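Local coordinates for protein esterase YbfF (Escherichia coli, PDB 3BF7) that probably hydrolyses ester bonds, including thioesters, as an alpha/beta-hydrolase-fold esterase whose helical cap shapes a substrate-binding crevice, at residues A[4-9]-A[28-33]; A[20-25]-A[48-53]; A[62-67]-A[92-97]; A[86-91]-A[233-238]. The protein carries 1 engineered substitution. All coordinates share one frame; numbering follows the deposited sequence.

Contact 1: A[4-9]-A[28-33]; sequences NIRAQT and SLDNLG
Arg6 curls over the isobutyl group of Leu29, and tracing it outward from the strand shows where the two meet. Its CB lies 4.1 Å from both Leu29 CD1 and Leu29 CD2, straddling the branch. The chain then swings wide: Arg6 CG is 4.7 Å and Arg6 CD 5.4 Å from Leu29 CD1. Bends at chi2 (69°) and chi3 (58°) turn it back, and the guanidinium returns with its face over Leu29 CD1. This methyl sits 3.8 Å from the guanidinium plane, displaced toward the rim, and its nearest guanidinium atom is Arg6 NH1, at 4.0 Å. The same NH1 approaches Asp30 OD1 to only 4.2 Å, too far for a salt bridge, and the two planar groups stand 77° apart, so any attraction between the charges is probably loose. Arg6 is exposed and also touches a crystal neighbour, so its curl may partly reflect the lattice. Leu29, by contrast, is buried. It spreads CD2 toward Asn4 and CD1 toward Arg6, while its backbone is bonded on both sides, N to the Asp49 carboxylate and O to the side chain of Gln47. Strand 5-8 is the sheet's edge strand, antiparallel to 45-48, against whose Ile46 and Val48 the oppositely directed Ile5 packs. The 28-33 loop thus comes over the Arg6 side of that edge as the chain runs from strand 19-22 into helix 33-39.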
loop_
_atom_site.group_PDB
_atom_site.type_symbol
_atom_site.label_atom_id
_atom_site.label_comp_id
_atom_site.label_asym_id
_atom_site.label_seq_id
_atom_site.Cartn_x
_atom_site.Cartn_y
_atom_site.Cartn_z
ATOM N N ASN A 4 2.510 13.226 4.201
ATOM C CA ASN A 4 3.948 13.325 4.356
ATOM C C ASN A 4 4.496 12.514 3.186
ATOM O O ASN A 4 4.003 11.417 2.894
ATOM C CB ASN A 4 4.398 12.691 5.673
ATOM C CG ASN A 4 5.908 12.623 5.796
ATOM O OD1 ASN A 4 6.473 11.577 6.123
ATOM N ND2 ASN A 4 6.568 13.740 5.537
ATOM N N ILE A 5 5.496 13.056 2.502
ATOM C CA ILE A 5 6.079 12.357 1.370
ATOM C C ILE A 5 7.585 12.506 1.308
ATOM O O ILE A 5 8.169 13.386 1.942
ATOM C CB ILE A 5 5.515 12.864 0.010
ATOM C CG1 ILE A 5 6.095 14.243 -0.331
ATOM C CG2 ILE A 5 4.001 12.917 0.057
ATOM C CD1 ILE A 5 5.713 15.343 0.629
ATOM N N ARG A 6 8.195 11.614 0.539
ATOM C CA ARG A 6 9.626 11.614 0.286
ATOM C C ARG A 6 9.673 11.595 -1.237
ATOM O O ARG A 6 9.229 10.627 -1.859
ATOM C CB ARG A 6 10.274 10.348 0.844
ATOM C CG ARG A 6 11.784 10.304 0.694
ATOM C CD ARG A 6 12.454 11.337 1.585
ATOM N NE ARG A 6 12.113 11.140 2.991
ATOM C CZ ARG A 6 12.347 10.021 3.669
ATOM N NH1 ARG A 6 12.925 8.987 3.072
ATOM N NH2 ARG A 6 12.000 9.933 4.946
ATOM N N ALA A 7 10.179 12.671 -1.832
ATOM C CA ALA A 7 10.257 12.775 -3.283
ATOM C C ALA A 7 11.696 12.715 -3.775
ATOM O O ALA A 7 12.610 13.223 -3.125
ATOM C CB ALA A 7 9.604 14.073 -3.744
ATOM N N GLN A 8 11.892 12.089 -4.929
ATOM C CA GLN A 8 13.219 11.977 -5.513
ATOM C C GLN A 8 13.116 12.136 -7.024
ATOM O O GLN A 8 12.270 11.516 -7.674
ATOM C CB GLN A 8 13.840 10.626 -5.152
ATOM C CG GLN A 8 15.337 10.542 -5.393
ATOM C CD GLN A 8 15.956 9.325 -4.736
ATOM O OE1 GLN A 8 15.594 8.189 -5.038
ATOM N NE2 GLN A 8 16.895 9.558 -3.824
ATOM N N THR A 9 13.974 12.985 -7.576
ATOM C CA THR A 9 13.984 13.251 -9.007
ATOM C C THR A 9 14.626 12.112 -9.793
ATOM O O THR A 9 15.594 11.500 -9.345
ATOM C CB THR A 9 14.739 14.559 -9.306
ATOM O OG1 THR A 9 14.112 15.636 -8.598
ATOM C CG2 THR A 9 14.721 14.861 -10.798
ATOM N N SER A 28 4.607 2.158 6.115
ATOM C CA SER A 28 5.090 3.533 6.055
ATOM C C SER A 28 5.728 3.726 4.684
ATOM O O SER A 28 5.909 2.756 3.940
ATOM C CB SER A 28 6.122 3.787 7.151
ATOM O OG SER A 28 7.256 2.963 6.954
ATOM N N LEU A 29 6.096 4.961 4.363
ATOM C CA LEU A 29 6.654 5.255 3.047
ATOM C C LEU A 29 7.915 4.493 2.670
ATOM O O LEU A 29 8.253 4.408 1.492
ATOM C CB LEU A 29 6.866 6.766 2.885
ATOM C CG LEU A 29 7.891 7.511 3.742
ATOM C CD1 LEU A 29 9.302 7.232 3.246
ATOM C CD2 LEU A 29 7.601 9.002 3.671
ATOM N N ASP A 30 8.610 3.934 3.652
ATOM C CA ASP A 30 9.803 3.162 3.351
ATOM C C ASP A 30 9.477 1.764 2.813
ATOM O O ASP A 30 10.317 1.142 2.164
ATOM C CB ASP A 30 10.673 3.024 4.604
ATOM C CG ASP A 30 11.644 4.177 4.775
ATOM O OD1 ASP A 30 11.523 5.180 4.041
ATOM O OD2 ASP A 30 12.531 4.079 5.651
ATOM N N ASN A 31 8.258 1.278 3.042
ATOM C CA ASN A 31 7.932 -0.083 2.622
ATOM C C ASN A 31 8.036 -0.428 1.143
ATOM O O ASN A 31 8.361 -1.565 0.808
ATOM C CB ASN A 31 6.561 -0.509 3.143
ATOM C CG ASN A 31 6.403 -2.021 3.154
ATOM O OD1 ASN A 31 7.149 -2.731 3.835
ATOM N ND2 ASN A 31 5.447 -2.522 2.391
ATOM N N LEU A 32 7.748 0.516 0.252
ATOM C CA LEU A 32 7.877 0.234 -1.176
ATOM C C LEU A 32 9.168 0.846 -1.710
ATOM O O LEU A 32 9.332 1.024 -2.918
ATOM C CB LEU A 32 6.667 0.764 -1.954
ATOM C CG LEU A 32 5.398 -0.098 -1.901
ATOM C CD1 LEU A 32 4.914 -0.251 -0.470
ATOM C CD2 LEU A 32 4.320 0.539 -2.763
ATOM N N GLY A 33 10.083 1.156 -0.797
ATOM C CA GLY A 33 11.357 1.736 -1.182
ATOM C C GLY A 33 12.128 0.852 -2.145
ATOM O O GLY A 33 12.839 1.352 -3.018
#

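Contact 2: A[20-25]-A[48-53]; sequences VLVHGL and VDVRNH. Engineered in segment 48-53: Val50 (natural residue Met).
His23, just after strand 19-22, turns its imidazole onto the 48-53 loop, with Val50 over one face and His53 near its rim. A chi1 of 68° sets CG between the backbone N and carbonyl carbon, which turns the ring toward 48-53. Val50 CG2 lies 3.8 Å from the ring centroid, close to the normal, a CH-pi contact; the valine is an engineered replacement of methionine. Its backbone N donates to His23 NE2 at 2.9 Å, almost straight (177°) although tilted out of the ring plane. On the other side of the imidazole, His23 ND1 donates to Gly24 O, 2.8 Å away and in the plane of the His23 ring. The His53 ring is turned obliquely, with planes 57° apart and His23 CE1 3.6 Å from His53 CG, while Leu25 CD1 meets the edge of the His53 ring. Behind the histidines, Val22 CG1 packs 3.6 Å from Val50 CG2, and Val20 meets Val48 through their CG1 methyls. One water takes the N-H of His23 and donates to Leu21 O and Val48 O where the strands part. A leucine in place of His23 would probably leave the Val50 amide without its acceptor and the Gly24 carbonyl without its donor. With NE2 accepting and ND1 donating, the bonds fit a neutral ring that ties the His23-Gly24 segment to the Val50 loop, a position that in related hydrolases commonly borders the oxyanion hole.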
loop_
_atom_site.group_PDB
_atom_site.type_symbol
_atom_site.label_atom_id
_atom_site.label_comp_id
_atom_site.label_asym_id
_atom_site.label_seq_id
_atom_site.Cartn_x
_atom_site.Cartn_y
_atom_site.Cartn_z
ATOM N N VAL A 20 3.834 7.450 -7.950
ATOM C CA VAL A 20 3.496 7.606 -6.541
ATOM C C VAL A 20 3.327 6.198 -5.975
ATOM O O VAL A 20 2.561 5.399 -6.515
ATOM C CB VAL A 20 2.175 8.392 -6.362
ATOM C CG1 VAL A 20 1.806 8.473 -4.886
ATOM C CG2 VAL A 20 2.317 9.788 -6.953
ATOM N N LEU A 21 4.054 5.903 -4.899
ATOM C CA LEU A 21 4.016 4.596 -4.246
ATOM C C LEU A 21 3.244 4.713 -2.937
ATOM O O LEU A 21 3.530 5.592 -2.117
ATOM C CB LEU A 21 5.443 4.115 -3.975
ATOM C CG LEU A 21 6.330 3.953 -5.210
ATOM C CD1 LEU A 21 7.783 3.845 -4.785
ATOM C CD2 LEU A 21 5.903 2.732 -6.001
ATOM N N VAL A 22 2.285 3.809 -2.741
ATOM C CA VAL A 22 1.422 3.824 -1.561
ATOM C C VAL A 22 1.436 2.486 -0.817
ATOM O O VAL A 22 0.993 1.464 -1.342
ATOM C CB VAL A 22 -0.036 4.163 -1.971
ATOM C CG1 VAL A 22 -0.864 4.484 -0.739
ATOM C CG2 VAL A 22 -0.046 5.327 -2.956
ATOM N N HIS A 23 1.937 2.512 0.415
ATOM C CA HIS A 23 2.047 1.324 1.261
ATOM C C HIS A 23 0.718 0.817 1.828
ATOM O O HIS A 23 -0.327 1.453 1.672
ATOM C CB HIS A 23 3.002 1.625 2.417
ATOM C CG HIS A 23 2.459 2.624 3.390
ATOM N ND1 HIS A 23 1.518 2.298 4.341
ATOM C CD2 HIS A 23 2.674 3.956 3.517
ATOM C CE1 HIS A 23 1.174 3.385 5.010
ATOM N NE2 HIS A 23 1.861 4.405 4.529
ATOM N N GLY A 24 0.786 -0.322 2.517
ATOM C CA GLY A 24 -0.394 -0.940 3.103
ATOM C C GLY A 24 -0.556 -0.724 4.597
ATOM O O GLY A 24 0.212 0.012 5.222
ATOM N N LEU A 25 -1.563 -1.377 5.173
ATOM C CA LEU A 25 -1.854 -1.246 6.595
ATOM C C LEU A 25 -0.642 -1.535 7.479
ATOM O O LEU A 25 0.070 -2.524 7.284
ATOM C CB LEU A 25 -3.013 -2.171 6.982
ATOM C CG LEU A 25 -3.505 -2.070 8.431
ATOM C CD1 LEU A 25 -4.062 -0.678 8.719
ATOM C CD2 LEU A 25 -4.569 -3.127 8.669
ATOM N N VAL A 48 4.622 8.062 -0.288
ATOM C CA VAL A 48 3.771 8.700 0.707
ATOM C C VAL A 48 3.513 7.873 1.952
ATOM O O VAL A 48 3.602 6.642 1.937
ATOM C CB VAL A 48 2.366 9.042 0.124
ATOM C CG1 VAL A 48 2.504 9.717 -1.222
ATOM C CG2 VAL A 48 1.510 7.776 0.006
ATOM N N ASP A 49 3.212 8.577 3.037
ATOM C CA ASP A 49 2.791 7.929 4.269
ATOM C C ASP A 49 1.273 8.113 4.193
ATOM O O ASP A 49 0.783 9.236 4.038
ATOM C CB ASP A 49 3.290 8.656 5.524
ATOM C CG ASP A 49 4.638 8.153 6.015
ATOM O OD1 ASP A 49 4.962 6.960 5.813
ATOM O OD2 ASP A 49 5.363 8.962 6.638
ATOM N N VAL A 50 0.531 7.018 4.258
ATOM C CA VAL A 50 -0.923 7.106 4.238
ATOM C C VAL A 50 -1.357 7.786 5.543
ATOM O O VAL A 50 -0.625 7.751 6.535
ATOM C CB VAL A 50 -1.540 5.690 4.141
ATOM C CG1 VAL A 50 -3.056 5.746 4.303
ATOM C CG2 VAL A 50 -1.169 5.067 2.800
ATOM N N ARG A 51 -2.523 8.424 5.546
ATOM C CA ARG A 51 -2.996 9.063 6.767
ATOM C C ARG A 51 -2.968 8.030 7.890
ATOM O O ARG A 51 -3.178 6.835 7.661
ATOM C CB ARG A 51 -4.419 9.617 6.595
ATOM C CG ARG A 51 -5.481 8.584 6.242
ATOM C CD ARG A 51 -6.888 9.143 6.447
ATOM N NE ARG A 51 -7.113 10.350 5.661
ATOM C CZ ARG A 51 -8.095 11.220 5.879
ATOM N NH1 ARG A 51 -8.962 11.026 6.866
ATOM N NH2 ARG A 51 -8.203 12.298 5.113
ATOM N N ASN A 52 -2.675 8.498 9.099
ATOM C CA ASN A 52 -2.611 7.649 10.279
ATOM C C ASN A 52 -1.449 6.662 10.288
ATOM O O ASN A 52 -1.424 5.734 11.102
ATOM C CB ASN A 52 -3.940 6.913 10.472
ATOM C CG ASN A 52 -5.077 7.858 10.808
ATOM O OD1 ASN A 52 -6.140 7.822 10.182
ATOM N ND2 ASN A 52 -4.857 8.715 11.798
ATOM N N HIS A 53 -0.491 6.871 9.387
ATOM C CA HIS A 53 0.709 6.037 9.304
ATOM C C HIS A 53 1.943 6.932 9.212
ATOM O O HIS A 53 1.848 8.102 8.827
ATOM C CB HIS A 53 0.674 5.124 8.069
ATOM C CG HIS A 53 -0.430 4.114 8.093
ATOM N ND1 HIS A 53 -0.224 2.771 8.329
ATOM C CD2 HIS A 53 -1.764 4.266 7.936
ATOM C CE1 HIS A 53 -1.387 2.139 8.314
ATOM N NE2 HIS A 53 -2.335 3.025 8.076
HETATM O O HOH W 1 4.084 4.526 0.372
#

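Contact 3: A[62-67]-A[92-97]; sequences MNYPAM and GKAVMA
Lys93 lays the start of its side chain across one face of the Tyr64 ring. Its CB stands 3.6 Å from the ring centroid and 23° off the normal, a CH-pi contact displaced toward Tyr64 CE1, which is 3.3 Å from Lys93 CB. Extended beyond CG, the lysine then runs on past the phenol end, bringing Lys93 CD to 3.5 Å from Tyr64 OH. Below the ring, small groups let the helices close up: Tyr64 CB meets Ala97 CB at 3.8 Å, and Met67 CB meets Ala94 CB at the same distance. Tyr64 and Ala94 have their CA atoms 5.3 Å apart, evidence of close backbone approach. A second shell fixes the polar ends, for Tyr64 OH bonds to Ile185 O, while Lys93 NZ reaches the carbonyls of Gly187 and Val117. The start of helix 64-78 is itself secured by its N-cap, Asn63 OD1 accepting from Ala66 N at 2.9 Å. Met90 adds a further apolar neighbour to both Tyr64 and Met67. Helices 64-78 and 90-101 lie together on the face of the central sheet that carries Val22, whose side chain touches Val95 of the second.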
loop_
_atom_site.group_PDB
_atom_site.type_symbol
_atom_site.label_atom_id
_atom_site.label_comp_id
_atom_site.label_asym_id
_atom_site.label_seq_id
_atom_site.Cartn_x
_atom_site.Cartn_y
_atom_site.Cartn_z
ATOM N N MET A 62 -11.181 6.959 8.380
ATOM C CA MET A 62 -10.332 6.089 7.590
ATOM C C MET A 62 -11.176 5.277 6.604
ATOM O O MET A 62 -11.646 4.188 6.930
ATOM C CB MET A 62 -9.557 5.157 8.526
ATOM C CG MET A 62 -8.333 4.523 7.908
ATOM S SD MET A 62 -7.041 5.724 7.548
ATOM C CE MET A 62 -5.722 4.603 7.052
ATOM N N ASN A 63 -11.393 5.829 5.413
ATOM C CA ASN A 63 -12.144 5.147 4.363
ATOM C C ASN A 63 -11.429 5.428 3.047
ATOM O O ASN A 63 -10.579 6.318 2.973
ATOM C CB ASN A 63 -13.615 5.597 4.325
ATOM C CG ASN A 63 -13.783 7.075 4.047
ATOM O OD1 ASN A 63 -13.451 7.566 2.969
ATOM N ND2 ASN A 63 -14.317 7.796 5.025
ATOM N N TYR A 64 -11.758 4.676 2.006
ATOM C CA TYR A 64 -11.050 4.857 0.756
ATOM C C TYR A 64 -11.285 6.155 -0.006
ATOM O O TYR A 64 -10.358 6.671 -0.627
ATOM C CB TYR A 64 -11.216 3.594 -0.092
ATOM C CG TYR A 64 -10.431 2.468 0.552
ATOM C CD1 TYR A 64 -9.041 2.556 0.674
ATOM C CD2 TYR A 64 -11.072 1.380 1.148
ATOM C CE1 TYR A 64 -8.313 1.605 1.373
ATOM C CE2 TYR A 64 -10.349 0.419 1.854
ATOM C CZ TYR A 64 -8.969 0.542 1.962
ATOM O OH TYR A 64 -8.234 -0.387 2.663
ATOM N N PRO A 65 -12.509 6.705 0.020
ATOM C CA PRO A 65 -12.654 7.967 -0.713
ATOM C C PRO A 65 -11.741 9.018 -0.065
ATOM O O PRO A 65 -11.142 9.845 -0.747
ATOM C CB PRO A 65 -14.135 8.292 -0.543
ATOM C CG PRO A 65 -14.757 6.930 -0.580
ATOM C CD PRO A 65 -13.831 6.119 0.317
ATOM N N ALA A 66 -11.632 8.963 1.260
ATOM C CA ALA A 66 -10.793 9.899 2.003
ATOM C C ALA A 66 -9.319 9.717 1.643
ATOM O O ALA A 66 -8.600 10.693 1.423
ATOM C CB ALA A 66 -10.993 9.708 3.504
ATOM N N MET A 67 -8.872 8.465 1.583
ATOM C CA MET A 67 -7.486 8.180 1.237
ATOM C C MET A 67 -7.206 8.575 -0.213
ATOM O O MET A 67 -6.109 9.022 -0.537
ATOM C CB MET A 67 -7.172 6.700 1.474
ATOM C CG MET A 67 -7.045 6.351 2.954
ATOM S SD MET A 67 -6.541 4.646 3.284
ATOM C CE MET A 67 -8.070 3.953 3.898
ATOM N N GLY A 92 -3.179 -0.133 -2.272
ATOM C CA GLY A 92 -3.715 -0.494 -3.571
ATOM C C GLY A 92 -5.193 -0.143 -3.619
ATOM O O GLY A 92 -5.698 0.293 -4.652
ATOM N N LYS A 93 -5.899 -0.346 -2.509
ATOM C CA LYS A 93 -7.312 0.013 -2.465
ATOM C C LYS A 93 -7.471 1.536 -2.575
ATOM O O LYS A 93 -8.391 2.016 -3.233
ATOM C CB LYS A 93 -7.971 -0.523 -1.187
ATOM C CG LYS A 93 -8.529 -1.935 -1.348
ATOM C CD LYS A 93 -9.120 -2.466 -0.051
ATOM C CE LYS A 93 -9.886 -3.764 -0.273
ATOM N NZ LYS A 93 -10.425 -4.303 1.010
ATOM N N ALA A 94 -6.567 2.298 -1.963
ATOM C CA ALA A 94 -6.643 3.754 -2.055
ATOM C C ALA A 94 -6.447 4.198 -3.508
ATOM O O ALA A 94 -7.154 5.079 -4.003
ATOM C CB ALA A 94 -5.584 4.394 -1.162
ATOM N N VAL A 95 -5.488 3.580 -4.189
ATOM C CA VAL A 95 -5.205 3.905 -5.579
ATOM C C VAL A 95 -6.369 3.498 -6.481
ATOM O O VAL A 95 -6.720 4.223 -7.414
ATOM C CB VAL A 95 -3.901 3.216 -6.034
ATOM C CG1 VAL A 95 -3.762 3.273 -7.550
ATOM C CG2 VAL A 95 -2.712 3.887 -5.352
ATOM N N MET A 96 -6.968 2.340 -6.216
ATOM C CA MET A 96 -8.107 1.924 -7.020
ATOM C C MET A 96 -9.272 2.889 -6.796
ATOM O O MET A 96 -9.986 3.235 -7.735
ATOM C CB MET A 96 -8.528 0.492 -6.684
ATOM C CG MET A 96 -7.535 -0.554 -7.176
ATOM S SD MET A 96 -8.077 -2.262 -6.946
ATOM C CE MET A 96 -7.936 -2.431 -5.163
ATOM N N ALA A 97 -9.462 3.331 -5.556
ATOM C CA ALA A 97 -10.539 4.269 -5.252
ATOM C C ALA A 97 -10.305 5.601 -5.963
ATOM O O ALA A 97 -11.259 6.302 -6.310
ATOM C CB ALA A 97 -10.638 4.485 -3.746
#

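Contact 4: A[86-91]-A[233-238]; sequences IGHSMG and GHWVHA
His88 and His234 both hold their rings trans to their own backbone nitrogens (chi1 174° and -176°), which brings the two rings together. His88 NE2 thereby donates to His234 O at 2.8 Å (151°), approaching from above the carbonyl plane, and the same NE2 lies 3.7 Å over the centre of the His234 ring. The two faces of His88 are covered separately. His237 points its edge at one, CE1 3.5 Å above the ring plane, in an edge-to-face pair; Ser89 CB sits over the other at 3.9 Å. His88 CE1 meets the Trp235 face, 3.4 Å from Trp235 CD1. Gly87 to Gly91 match the GxSxG nucleophile elbow of alpha/beta hydrolases: the chain turns sharply from strand 83-88 into helix 90-101, Ser89 has a positive phi, and a CB on Gly87 would come within 2.4 Å of Gly91 O. This geometry is consistent with Ser89 as nucleophile in a triad with His234 and Asp113, whose carboxylate bonds His234 ND1. Replacing His88 with alanine would probably leave the His234 carbonyl without its donor and open a gap among the rings, letting the His234 loop shift relative to Ser89. Across the probable catalytic pair, Ser89 OG lies at the His234 ring edge, 2.9 Å from His234 NE2, but the bond is strongly bent and weak. Tyr208 stacks on the His234 ring.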
loop_
_atom_site.group_PDB
_atom_site.type_symbol
_atom_site.label_atom_id
_atom_site.label_comp_id
_atom_site.label_asym_id
_atom_site.label_seq_id
_atom_site.Cartn_x
_atom_site.Cartn_y
_atom_site.Cartn_z
ATOM N N ILE A 86 1.220 3.117 -7.736
ATOM C CA ILE A 86 1.519 1.735 -7.375
ATOM C C ILE A 86 1.194 1.603 -5.889
ATOM O O ILE A 86 1.789 2.287 -5.056
ATOM C CB ILE A 86 3.014 1.402 -7.594
ATOM C CG1 ILE A 86 3.376 1.592 -9.070
ATOM C CG2 ILE A 86 3.305 -0.025 -7.146
ATOM C CD1 ILE A 86 4.840 1.332 -9.394
ATOM N N GLY A 87 0.245 0.736 -5.555
ATOM C CA GLY A 87 -0.123 0.581 -4.162
ATOM C C GLY A 87 -0.199 -0.859 -3.711
ATOM O O GLY A 87 -0.638 -1.744 -4.458
ATOM N N HIS A 88 0.245 -1.097 -2.481
ATOM C CA HIS A 88 0.202 -2.425 -1.891
ATOM C C HIS A 88 -0.953 -2.533 -0.899
ATOM O O HIS A 88 -1.090 -1.696 0.000
ATOM C CB HIS A 88 1.499 -2.735 -1.142
ATOM C CG HIS A 88 1.457 -4.030 -0.392
ATOM N ND1 HIS A 88 1.619 -4.107 0.975
ATOM C CD2 HIS A 88 1.252 -5.298 -0.820
ATOM C CE1 HIS A 88 1.513 -5.370 1.355
ATOM N NE2 HIS A 88 1.290 -6.112 0.286
ATOM N N SER A 89 -1.782 -3.559 -1.077
ATOM C CA SER A 89 -2.891 -3.842 -0.173
ATOM C C SER A 89 -3.753 -2.603 0.100
ATOM O O SER A 89 -4.351 -2.077 -0.830
ATOM C CB SER A 89 -2.325 -4.432 1.124
ATOM O OG SER A 89 -3.228 -5.355 1.705
ATOM N N MET A 90 -3.836 -2.144 1.349
ATOM C CA MET A 90 -4.637 -0.952 1.655
ATOM C C MET A 90 -4.286 0.194 0.697
ATOM O O MET A 90 -5.165 0.922 0.234
ATOM C CB MET A 90 -4.396 -0.508 3.103
ATOM C CG MET A 90 -5.077 0.798 3.494
ATOM S SD MET A 90 -4.557 1.369 5.127
ATOM C CE MET A 90 -2.906 1.990 4.737
ATOM N N GLY A 91 -2.995 0.347 0.411
ATOM C CA GLY A 91 -2.543 1.386 -0.501
ATOM C C GLY A 91 -3.067 1.142 -1.904
ATOM O O GLY A 91 -3.345 2.082 -2.647
ATOM N N GLY A 233 4.194 -14.489 -0.650
ATOM C CA GLY A 233 3.091 -14.190 0.242
ATOM C C GLY A 233 2.530 -12.804 -0.025
ATOM O O GLY A 233 2.747 -12.224 -1.090
ATOM N N HIS A 234 1.830 -12.261 0.965
ATOM C CA HIS A 234 1.187 -10.957 0.843
ATOM C C HIS A 234 2.108 -9.768 0.565
ATOM O O HIS A 234 1.741 -8.876 -0.196
ATOM C CB HIS A 234 0.347 -10.697 2.093
ATOM C CG HIS A 234 -0.436 -9.425 2.044
ATOM N ND1 HIS A 234 -1.290 -9.107 1.008
ATOM C CD2 HIS A 234 -0.520 -8.400 2.926
ATOM C CE1 HIS A 234 -1.865 -7.945 1.255
ATOM N NE2 HIS A 234 -1.416 -7.495 2.412
ATOM N N TRP A 235 3.281 -9.725 1.188
ATOM C CA TRP A 235 4.210 -8.624 0.930
ATOM C C TRP A 235 5.119 -9.078 -0.213
ATOM O O TRP A 235 6.324 -9.285 -0.047
ATOM C CB TRP A 235 5.009 -8.295 2.199
ATOM C CG TRP A 235 4.198 -7.542 3.236
ATOM C CD1 TRP A 235 4.135 -6.186 3.409
ATOM C CD2 TRP A 235 3.314 -8.110 4.211
ATOM N NE1 TRP A 235 3.269 -5.876 4.433
ATOM C CE2 TRP A 235 2.752 -7.037 4.941
ATOM C CE3 TRP A 235 2.944 -9.419 4.539
ATOM C CZ2 TRP A 235 1.837 -7.239 5.982
ATOM C CZ3 TRP A 235 2.034 -9.618 5.575
ATOM C CH2 TRP A 235 1.492 -8.531 6.284
ATOM N N VAL A 236 4.503 -9.236 -1.383
ATOM C CA VAL A 236 5.188 -9.714 -2.584
ATOM C C VAL A 236 6.477 -8.974 -2.915
ATOM O O VAL A 236 7.486 -9.593 -3.253
ATOM C CB VAL A 236 4.261 -9.632 -3.823
ATOM C CG1 VAL A 236 4.835 -10.474 -4.955
ATOM C CG2 VAL A 236 2.858 -10.094 -3.465
ATOM N N HIS A 237 6.435 -7.651 -2.824
ATOM C CA HIS A 237 7.597 -6.823 -3.130
ATOM C C HIS A 237 8.749 -7.040 -2.159
ATOM O O HIS A 237 9.911 -6.817 -2.503
ATOM C CB HIS A 237 7.202 -5.348 -3.121
ATOM C CG HIS A 237 6.503 -4.928 -1.868
ATOM N ND1 HIS A 237 5.246 -5.382 -1.535
ATOM C CD2 HIS A 237 6.901 -4.131 -0.849
ATOM C CE1 HIS A 237 4.900 -4.883 -0.361
ATOM N NE2 HIS A 237 5.886 -4.121 0.075
ATOM N N ALA A 238 8.433 -7.467 -0.942
ATOM C CA ALA A 238 9.462 -7.709 0.059
ATOM C C ALA A 238 10.158 -9.046 -0.177
ATOM O O ALA A 238 11.348 -9.194 0.106
ATOM C CB ALA A 238 8.847 -7.685 1.452
#

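How the contacts relate
Contact 1 is the surface member, a leucine under a guanidinium at the sheet edge, with opposite charges near but beyond salt-bridge distance; the other three are buried. Contacts 1 and 2 join through Asp49, which takes the Leu29 amide on its carboxylate and gives its own N-H to Asn4 O. Strands 19-22 and 83-88 are neighbours, so backbone bonds from Val22 to Ile86 and His88 link contacts 2 and 4. Both centre on histidines, His23 and His88 coming at or just after the ends of these strands, where alpha/beta hydrolases commonly place the active site, and probably here too. Contact 3 instead joins two helices by apolar and CH-pi packing, sharing helix 90-101 with contact 4. Met90 of contact 4 touches contacts 2 and 3.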